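Local coordinates for uncharacterized protein (Legionella longbeachae NSW150, PDB 4JZA) that probably removes a phosphate from phosphoinositide lipids, an activity that would let the pathogen interfere with lipid metabolism in its host, at residues Leu175-Lys188 with Leu321-Val335. Residues are numbered along the deposited sequence; the frame is centred on the assembly and turned at random.
Sequences LDELTLIKAKKYPK and LEHVLKGVDDVKDAV
Y186 lies against E322 through one face of its ring. E322 CG sits almost straight above that face, 3.5 Å from the ring centroid, a CH-pi contact. The E322 carboxylate is stacked nearly flat against the ring plane, only 5° away from parallel. CG of E322 is anti to the backbone N (chi1 165°), and the extended chain passes over the CG end of the ring toward K188. There K188 NZ meets E322 OE2 on the syn side at 2.8 Å, in a salt bridge. The same NZ also donates to Y186 O, which ties the lysine to its own loop. E322 OE1 takes K326 NZ through its anti lone pair, so both carboxylate oxygens are engaged. L325 CB lies at the edge of the tyrosine ring, 4.0 Å from Y186 CE1.

L178 fills the middle. Its CB packs on V331 CB at 4.1 Å. The L178 and L325 side chains cross at about a right angle, CD2 of L178 meeting CD1 of L325. L178 CD1 meets V335 CG2 tip to tip. K182 passes V331 in the opposite direction, with CD 3.9 Å from V331 CG1. A bend at chi3 brings K182 NZ to L325 O at 3.1 Å. This hydrogen bond comes from above the carbonyl plane. It reaches the carbonyl that opens the type I beta turn L325-V328.

A Schellman motif ends helix 172-183, with K185 at positive phi. The short axes of 175-183 and 321-325 cross at -97°, 10.7 Å apart, and the 3-10 segment 331-334 packs beside L175 and L178. Helix 308-311 touches I181 and L321, and helix 122-140 lies against L321, V324 and V335. The contact thus joins the first and last helices of the largely helical, strand-free connection between strands 159-166 and 352-359 of the mixed sheet.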
ATOM      1  N   LEU A 175       2.421  12.314  17.950  1.00 46.47           N
ATOM      2  CA  LEU A 175       3.861  12.348  18.270  1.00 47.11           C
ATOM      3  C   LEU A 175       4.104  11.772  19.643  1.00 47.92           C
ATOM      4  O   LEU A 175       5.106  11.067  19.840  1.00 45.57           O
ATOM      5  CB  LEU A 175       4.439  13.771  18.190  1.00 44.88           C
ATOM      6  CG  LEU A 175       4.345  14.420  16.818  1.00 44.72           C
ATOM      7  CD1 LEU A 175       5.037  15.756  16.800  1.00 43.64           C
ATOM      8  CD2 LEU A 175       4.993  13.510  15.799  1.00 45.05           C
ATOM      9  N   ASP A 176       3.185  12.059  20.578  1.00 48.40           N
ATOM     10  CA  ASP A 176       3.299  11.564  21.942  1.00 51.35           C
ATOM     11  C   ASP A 176       3.141  10.070  21.995  1.00 51.30           C
ATOM     12  O   ASP A 176       3.930   9.369  22.648  1.00 54.75           O
ATOM     13  CB  ASP A 176       2.249  12.205  22.851  1.00 55.92           C
ATOM     14  CG  ASP A 176       2.507  13.687  23.090  1.00 59.56           C
ATOM     15  OD1 ASP A 176       3.686  14.160  23.001  1.00 59.60           O
ATOM     16  OD2 ASP A 176       1.501  14.379  23.342  1.00 60.70           O
ATOM     17  N   GLU A 177       2.137   9.574  21.278  1.00 50.16           N
ATOM     18  CA  GLU A 177       1.978   8.136  21.123  1.00 47.04           C
ATOM     19  C   GLU A 177       3.203   7.454  20.484  1.00 45.45           C
ATOM     20  O   GLU A 177       3.585   6.373  20.901  1.00 44.09           O
ATOM     21  CB  GLU A 177       0.726   7.839  20.338  1.00 47.41           C
ATOM     22  CG  GLU A 177      -0.569   8.222  21.052  1.00 46.51           C
ATOM     23  CD  GLU A 177      -1.736   8.315  20.092  1.00 47.86           C
ATOM     24  OE1 GLU A 177      -1.537   8.340  18.852  1.00 48.05           O
ATOM     25  OE2 GLU A 177      -2.871   8.368  20.568  1.00 48.26           O
ATOM     26  N   LEU A 178       3.824   8.064  19.480  1.00 44.93           N
ATOM     27  CA  LEU A 178       5.009   7.463  18.870  1.00 46.38           C
ATOM     28  C   LEU A 178       6.179   7.398  19.836  1.00 51.92           C
ATOM     29  O   LEU A 178       6.942   6.403  19.887  1.00 58.24           O
ATOM     30  CB  LEU A 178       5.404   8.194  17.590  1.00 46.45           C
ATOM     31  CG  LEU A 178       4.390   8.078  16.453  1.00 43.59           C
ATOM     32  CD1 LEU A 178       4.773   9.010  15.321  1.00 44.02           C
ATOM     33  CD2 LEU A 178       4.261   6.665  15.910  1.00 41.76           C
ATOM     34  N   THR A 179       6.304   8.443  20.635  1.00 54.79           N
ATOM     35  CA  THR A 179       7.311   8.490  21.681  1.00 50.66           C
ATOM     36  C   THR A 179       7.117   7.367  22.703  1.00 47.33           C
ATOM     37  O   THR A 179       8.088   6.723  23.071  1.00 49.41           O
ATOM     38  CB  THR A 179       7.261   9.880  22.351  1.00 54.33           C
ATOM     39  OG1 THR A 179       7.599  10.877  21.376  1.00 51.12           O
ATOM     40  CG2 THR A 179       8.233   9.968  23.558  1.00 55.16           C
ATOM     41  N   LEU A 180       5.883   7.137  23.161  1.00 44.55           N
ATOM     42  CA  LEU A 180       5.614   6.019  24.049  1.00 50.14           C
ATOM     43  C   LEU A 180       6.000   4.652  23.415  1.00 52.12           C
ATOM     44  O   LEU A 180       6.596   3.783  24.066  1.00 53.15           O
ATOM     45  CB  LEU A 180       4.128   5.980  24.425  1.00 54.64           C
ATOM     46  CG  LEU A 180       3.645   6.974  25.463  1.00 62.27           C
ATOM     47  CD1 LEU A 180       2.119   6.938  25.572  1.00 67.24           C
ATOM     48  CD2 LEU A 180       4.274   6.680  26.819  1.00 62.78           C
ATOM     49  N   ILE A 181       5.612   4.449  22.156  1.00 51.42           N
ATOM     50  CA  ILE A 181       5.928   3.218  21.450  1.00 49.14           C
ATOM     51  C   ILE A 181       7.447   2.928  21.528  1.00 47.74           C
ATOM     52  O   ILE A 181       7.838   1.829  21.887  1.00 47.92           O
ATOM     53  CB  ILE A 181       5.372   3.257  19.999  1.00 49.96           C
ATOM     54  CG1 ILE A 181       3.841   3.205  20.010  1.00 50.94           C
ATOM     55  CG2 ILE A 181       5.861   2.068  19.171  1.00 50.37           C
ATOM     56  CD1 ILE A 181       3.191   3.744  18.757  1.00 51.79           C
ATOM     57  N   LYS A 182       8.297   3.915  21.246  1.00 47.78           N
ATOM     58  CA  LYS A 182       9.726   3.701  21.365  1.00 47.04           C
ATOM     59  C   LYS A 182      10.145   3.468  22.789  1.00 49.07           C
ATOM     60  O   LYS A 182      11.016   2.652  23.078  1.00 49.47           O
ATOM     61  CB  LYS A 182      10.516   4.904  20.947  1.00 48.72           C
ATOM     62  CG  LYS A 182      10.301   5.343  19.539  1.00 52.71           C
ATOM     63  CD  LYS A 182      11.278   6.455  19.200  1.00 53.41           C
ATOM     64  CE  LYS A 182      12.704   5.942  19.033  1.00 52.68           C
ATOM     65  NZ  LYS A 182      13.567   7.007  18.454  1.00 52.31           N
ATOM     66  N   ALA A 183       9.562   4.210  23.711  1.00 52.14           N
ATOM     67  CA  ALA A 183      10.042   4.087  25.074  1.00 52.16           C
ATOM     68  C   ALA A 183       9.716   2.698  25.638  1.00 52.05           C
ATOM     69  O   ALA A 183      10.455   2.219  26.516  1.00 51.73           O
ATOM     70  CB  ALA A 183       9.502   5.199  25.945  1.00 49.13           C
ATOM     71  N   LYS A 184       8.650   2.057  25.126  1.00 49.32           N
ATOM     72  CA  LYS A 184       8.271   0.710  25.542  1.00 49.29           C
ATOM     73  C   LYS A 184       8.903  -0.350  24.694  1.00 50.56           C
ATOM     74  O   LYS A 184       8.589  -1.539  24.827  1.00 48.11           O
ATOM     75  CB  LYS A 184       6.741   0.570  25.639  1.00 53.67           C
ATOM     76  CG  LYS A 184       6.190   1.578  26.634  1.00 55.25           C
ATOM     77  CD  LYS A 184       4.745   1.381  27.003  1.00 62.42           C
ATOM     78  CE  LYS A 184       4.288   2.564  27.870  1.00 72.50           C
ATOM     79  NZ  LYS A 184       4.550   2.359  29.332  1.00 77.05           N
ATOM     80  N   LYS A 185       9.841   0.064  23.848  1.00 55.48           N
ATOM     81  CA  LYS A 185      10.556  -0.868  22.980  1.00 58.95           C
ATOM     82  C   LYS A 185       9.631  -1.654  22.048  1.00 52.31           C
ATOM     83  O   LYS A 185       9.813  -2.851  21.900  1.00 47.29           O
ATOM     84  CB  LYS A 185      11.373  -1.860  23.806  1.00 64.59           C
ATOM     85  CG  LYS A 185      11.898  -1.270  25.091  1.00 77.41           C
ATOM     86  CD  LYS A 185      13.388  -1.068  25.095  1.00 85.46           C
ATOM     87  CE  LYS A 185      13.777  -0.359  26.385  1.00 94.72           C
ATOM     88  NZ  LYS A 185      14.924  -1.020  27.055  1.00 99.38           N
ATOM     89  N   TYR A 186       8.638  -1.001  21.441  1.00 47.11           N
ATOM     90  CA  TYR A 186       7.959  -1.588  20.304  1.00 43.95           C
ATOM     91  C   TYR A 186       7.286  -2.909  20.639  1.00 43.03           C
ATOM     92  O   TYR A 186       7.477  -3.898  19.917  1.00 38.25           O
ATOM     93  CB  TYR A 186       8.973  -1.817  19.164  1.00 43.14           C
ATOM     94  CG  TYR A 186       9.864  -0.623  18.931  1.00 45.01           C
ATOM     95  CD1 TYR A 186       9.371   0.511  18.310  1.00 46.08           C
ATOM     96  CD2 TYR A 186      11.184  -0.599  19.370  1.00 43.98           C
ATOM     97  CE1 TYR A 186      10.168   1.624  18.094  1.00 44.12           C
ATOM     98  CE2 TYR A 186      11.989   0.521  19.167  1.00 44.63           C
ATOM     99  CZ  TYR A 186      11.470   1.638  18.511  1.00 44.26           C
ATOM    100  OH  TYR A 186      12.212   2.802  18.306  1.00 44.10           O
ATOM    101  N   PRO A 187       6.484  -2.945  21.720  1.00 45.52           N
ATOM    102  CA  PRO A 187       5.774  -4.195  21.969  1.00 46.99           C
ATOM    103  C   PRO A 187       4.822  -4.519  20.812  1.00 47.48           C
ATOM    104  O   PRO A 187       4.282  -3.623  20.172  1.00 46.95           O
ATOM    105  CB  PRO A 187       5.001  -3.914  23.243  1.00 46.76           C
ATOM    106  CG  PRO A 187       4.716  -2.476  23.173  1.00 48.36           C
ATOM    107  CD  PRO A 187       5.927  -1.848  22.524  1.00 48.80           C
ATOM    108  N   LYS A 188       4.680  -5.801  20.539  1.00 46.12           N
ATOM    109  CA  LYS A 188       3.868  -6.288  19.462  1.00 48.37           C
ATOM    110  C   LYS A 188       2.559  -6.804  19.963  1.00 49.87           C
ATOM    111  O   LYS A 188       2.409  -7.156  21.123  1.00 50.17           O
ATOM    112  CB  LYS A 188       4.580  -7.430  18.787  1.00 50.34           C
ATOM    113  CG  LYS A 188       5.971  -7.078  18.286  1.00 51.34           C
ATOM    114  CD  LYS A 188       5.940  -5.832  17.409  1.00 51.13           C
ATOM    115  CE  LYS A 188       7.286  -5.636  16.751  1.00 52.61           C
ATOM    116  NZ  LYS A 188       8.322  -5.262  17.753  1.00 53.05           N
ATOM    117  N   LEU A 321       6.955  -0.114  11.422  1.00 39.64           N
ATOM    118  CA  LEU A 321       6.902   1.164  12.136  1.00 43.71           C
ATOM    119  C   LEU A 321       8.144   1.325  12.997  1.00 44.66           C
ATOM    120  O   LEU A 321       8.809   2.365  12.957  1.00 40.81           O
ATOM    121  CB  LEU A 321       5.633   1.273  13.001  1.00 43.68           C
ATOM    122  CG  LEU A 321       5.369   2.575  13.754  1.00 44.22           C
ATOM    123  CD1 LEU A 321       5.377   3.742  12.808  1.00 43.06           C
ATOM    124  CD2 LEU A 321       4.002   2.474  14.450  1.00 46.41           C
ATOM    125  N   GLU A 322       8.418   0.269  13.767  1.00 47.41           N
ATOM    126  CA  GLU A 322       9.579   0.193  14.621  1.00 48.85           C
ATOM    127  C   GLU A 322      10.845   0.559  13.848  1.00 47.91           C
ATOM    128  O   GLU A 322      11.658   1.330  14.318  1.00 50.50           O
ATOM    129  CB  GLU A 322       9.708  -1.208  15.232  1.00 52.77           C
ATOM    130  CG  GLU A 322      11.072  -1.540  15.856  1.00 52.65           C
ATOM    131  CD  GLU A 322      11.174  -2.972  16.378  1.00 51.79           C
ATOM    132  OE1 GLU A 322      12.267  -3.394  16.797  1.00 49.23           O
ATOM    133  OE2 GLU A 322      10.162  -3.698  16.377  1.00 51.18           O
ATOM    134  N   HIS A 323      11.008   0.040  12.653  1.00 44.13           N
ATOM    135  CA  HIS A 323      12.267   0.228  11.973  1.00 42.80           C
ATOM    136  C   HIS A 323      12.501   1.670  11.534  1.00 43.54           C
ATOM    137  O   HIS A 323      13.634   2.124  11.482  1.00 43.98           O
ATOM    138  CB  HIS A 323      12.324  -0.669  10.767  1.00 41.46           C
ATOM    139  CG  HIS A 323      13.650  -0.653  10.078  1.00 43.83           C
ATOM    140  ND1 HIS A 323      14.768  -1.276  10.597  1.00 45.38           N
ATOM    141  CD2 HIS A 323      14.036  -0.114   8.894  1.00 43.00           C
ATOM    142  CE1 HIS A 323      15.785  -1.122   9.763  1.00 44.36           C
ATOM    143  NE2 HIS A 323      15.364  -0.432   8.716  1.00 44.87           N
ATOM    144  N   VAL A 324      11.428   2.369  11.194  1.00 42.53           N
ATOM    145  CA  VAL A 324      11.491   3.783  10.825  1.00 40.45           C
ATOM    146  C   VAL A 324      11.689   4.641  12.042  1.00 43.38           C
ATOM    147  O   VAL A 324      12.472   5.578  11.954  1.00 46.87           O
ATOM    148  CB  VAL A 324      10.208   4.263  10.133  1.00 40.37           C
ATOM    149  CG1 VAL A 324      10.205   5.752   9.953  1.00 43.42           C
ATOM    150  CG2 VAL A 324      10.086   3.647   8.762  1.00 41.29           C
ATOM    151  N   LEU A 325      10.981   4.338  13.154  1.00 44.54           N
ATOM    152  CA  LEU A 325      11.069   5.114  14.406  1.00 43.80           C
ATOM    153  C   LEU A 325      12.451   5.004  14.982  1.00 47.00           C
ATOM    154  O   LEU A 325      13.001   5.931  15.572  1.00 52.87           O
ATOM    155  CB  LEU A 325      10.056   4.646  15.445  1.00 42.21           C
ATOM    156  CG  LEU A 325       8.622   5.123  15.242  1.00 44.93           C
ATOM    157  CD1 LEU A 325       7.669   4.496  16.247  1.00 48.43           C
ATOM    158  CD2 LEU A 325       8.523   6.601  15.409  1.00 45.27           C
ATOM    159  N   LYS A 326      13.000   3.822  14.853  1.00 51.93           N
ATOM    160  CA  LYS A 326      14.316   3.521  15.405  1.00 51.21           C
ATOM    161  C   LYS A 326      15.422   4.371  14.689  1.00 50.69           C
ATOM    162  O   LYS A 326      16.520   4.557  15.203  1.00 46.14           O
ATOM    163  CB  LYS A 326      14.551   2.020  15.277  1.00 50.30           C
ATOM    164  CG  LYS A 326      15.363   1.360  16.349  1.00 58.32           C
ATOM    165  CD  LYS A 326      15.528  -0.131  16.052  1.00 60.26           C
ATOM    166  CE  LYS A 326      14.522  -0.959  16.823  1.00 65.32           C
ATOM    167  NZ  LYS A 326      14.889  -2.402  16.750  1.00 67.42           N
ATOM    168  N   GLY A 327      15.120   4.914  13.521  1.00 47.94           N
ATOM    169  CA  GLY A 327      16.139   5.626  12.789  1.00 47.03           C
ATOM    170  C   GLY A 327      16.087   7.144  12.918  1.00 50.26           C
ATOM    171  O   GLY A 327      16.709   7.859  12.153  1.00 46.13           O
ATOM    172  N   VAL A 328      15.374   7.669  13.907  1.00 54.55           N
ATOM    173  CA  VAL A 328      15.328   9.122  14.065  1.00 52.09           C
ATOM    174  C   VAL A 328      15.462   9.519  15.515  1.00 50.57           C
ATOM    175  O   VAL A 328      15.072   8.761  16.399  1.00 50.07           O
ATOM    176  CB  VAL A 328      14.001   9.689  13.485  1.00 51.91           C
ATOM    177  CG1 VAL A 328      13.983   9.489  11.988  1.00 48.47           C
ATOM    178  CG2 VAL A 328      12.783   9.015  14.133  1.00 51.96           C
ATOM    179  N   ASP A 329      15.968  10.719  15.777  1.00 51.77           N
ATOM    180  CA  ASP A 329      15.899  11.234  17.135  1.00 54.76           C
ATOM    181  C   ASP A 329      14.548  11.795  17.347  1.00 51.38           C
ATOM    182  O   ASP A 329      13.936  11.435  18.316  1.00 47.29           O
ATOM    183  CB  ASP A 329      16.946  12.298  17.408  1.00 63.74           C
ATOM    184  CG  ASP A 329      18.341  11.703  17.554  1.00 72.50           C
ATOM    185  OD1 ASP A 329      18.480  10.657  18.245  1.00 70.60           O
ATOM    186  OD2 ASP A 329      19.291  12.300  16.991  1.00 74.81           O
ATOM    187  N   ASP A 330      14.089  12.649  16.420  1.00 52.30           N
ATOM    188  CA  ASP A 330      12.763  13.265  16.486  1.00 53.21           C
ATOM    189  C   ASP A 330      11.700  12.395  15.777  1.00 51.48           C
ATOM    190  O   ASP A 330      11.798  12.076  14.585  1.00 47.01           O
ATOM    191  CB  ASP A 330      12.777  14.690  15.919  1.00 54.36           C
ATOM    192  CG  ASP A 330      11.502  15.489  16.308  1.00 61.30           C
ATOM    193  OD1 ASP A 330      10.491  14.874  16.770  1.00 63.04           O
ATOM    194  OD2 ASP A 330      11.509  16.735  16.180  1.00 58.13           O
ATOM    195  N   VAL A 331      10.687  11.997  16.533  1.00 48.65           N
ATOM    196  CA  VAL A 331       9.764  11.024  16.017  1.00 47.50           C
ATOM    197  C   VAL A 331       8.995  11.592  14.820  1.00 48.77           C
ATOM    198  O   VAL A 331       8.454  10.829  14.010  1.00 44.32           O
ATOM    199  CB  VAL A 331       8.794  10.526  17.083  1.00 46.22           C
ATOM    200  CG1 VAL A 331       9.544   9.727  18.110  1.00 47.37           C
ATOM    201  CG2 VAL A 331       8.050  11.679  17.752  1.00 46.57           C
ATOM    202  N   LYS A 332       8.939  12.918  14.711  1.00 49.35           N
ATOM    203  CA  LYS A 332       8.250  13.542  13.594  1.00 51.08           C
ATOM    204  C   LYS A 332       8.913  13.278  12.242  1.00 49.78           C
ATOM    205  O   LYS A 332       8.246  13.202  11.206  1.00 49.58           O
ATOM    206  CB  LYS A 332       8.015  15.031  13.846  1.00 59.99           C
ATOM    207  CG  LYS A 332       9.195  15.969  13.706  1.00 66.69           C
ATOM    208  CD  LYS A 332       8.761  17.382  14.139  1.00 72.58           C
ATOM    209  CE  LYS A 332       9.889  18.429  14.112  1.00 76.89           C
ATOM    210  NZ  LYS A 332      10.862  18.256  12.984  1.00 75.81           N
ATOM    211  N   ASP A 333      10.210  13.054  12.260  1.00 47.88           N
ATOM    212  CA  ASP A 333      10.918  12.674  11.048  1.00 47.15           C
ATOM    213  C   ASP A 333      10.647  11.262  10.549  1.00 47.23           C
ATOM    214  O   ASP A 333      11.065  10.895   9.449  1.00 50.24           O
ATOM    215  CB  ASP A 333      12.405  12.859  11.272  1.00 49.78           C
ATOM    216  CG  ASP A 333      12.766  14.304  11.520  1.00 51.97           C
ATOM    217  OD1 ASP A 333      11.942  15.196  11.243  1.00 56.23           O
ATOM    218  OD2 ASP A 333      13.873  14.541  12.010  1.00 58.75           O
ATOM    219  N   ALA A 334       9.987  10.453  11.358  1.00 44.42           N
ATOM    220  CA  ALA A 334       9.583   9.150  10.915  1.00 41.76           C
ATOM    221  C   ALA A 334       8.239   9.210  10.172  1.00 40.96           C
ATOM    222  O   ALA A 334       7.824   8.223   9.572  1.00 42.29           O
ATOM    223  CB  ALA A 334       9.439   8.238  12.113  1.00 44.77           C
ATOM    224  N   VAL A 335       7.509  10.314  10.272  1.00 37.14           N
ATOM    225  CA  VAL A 335       6.166  10.335   9.732  1.00 35.81           C
ATOM    226  C   VAL A 335       5.873  11.635   8.981  1.00 37.34           C
ATOM    227  O   VAL A 335       4.781  12.213   9.120  1.00 37.52           O
ATOM    228  CB  VAL A 335       5.118  10.077  10.824  1.00 34.34           C
ATOM    229  CG1 VAL A 335       5.180   8.620  11.310  1.00 33.26           C
ATOM    230  CG2 VAL A 335       5.311  11.023  11.965  1.00 34.50           C
TER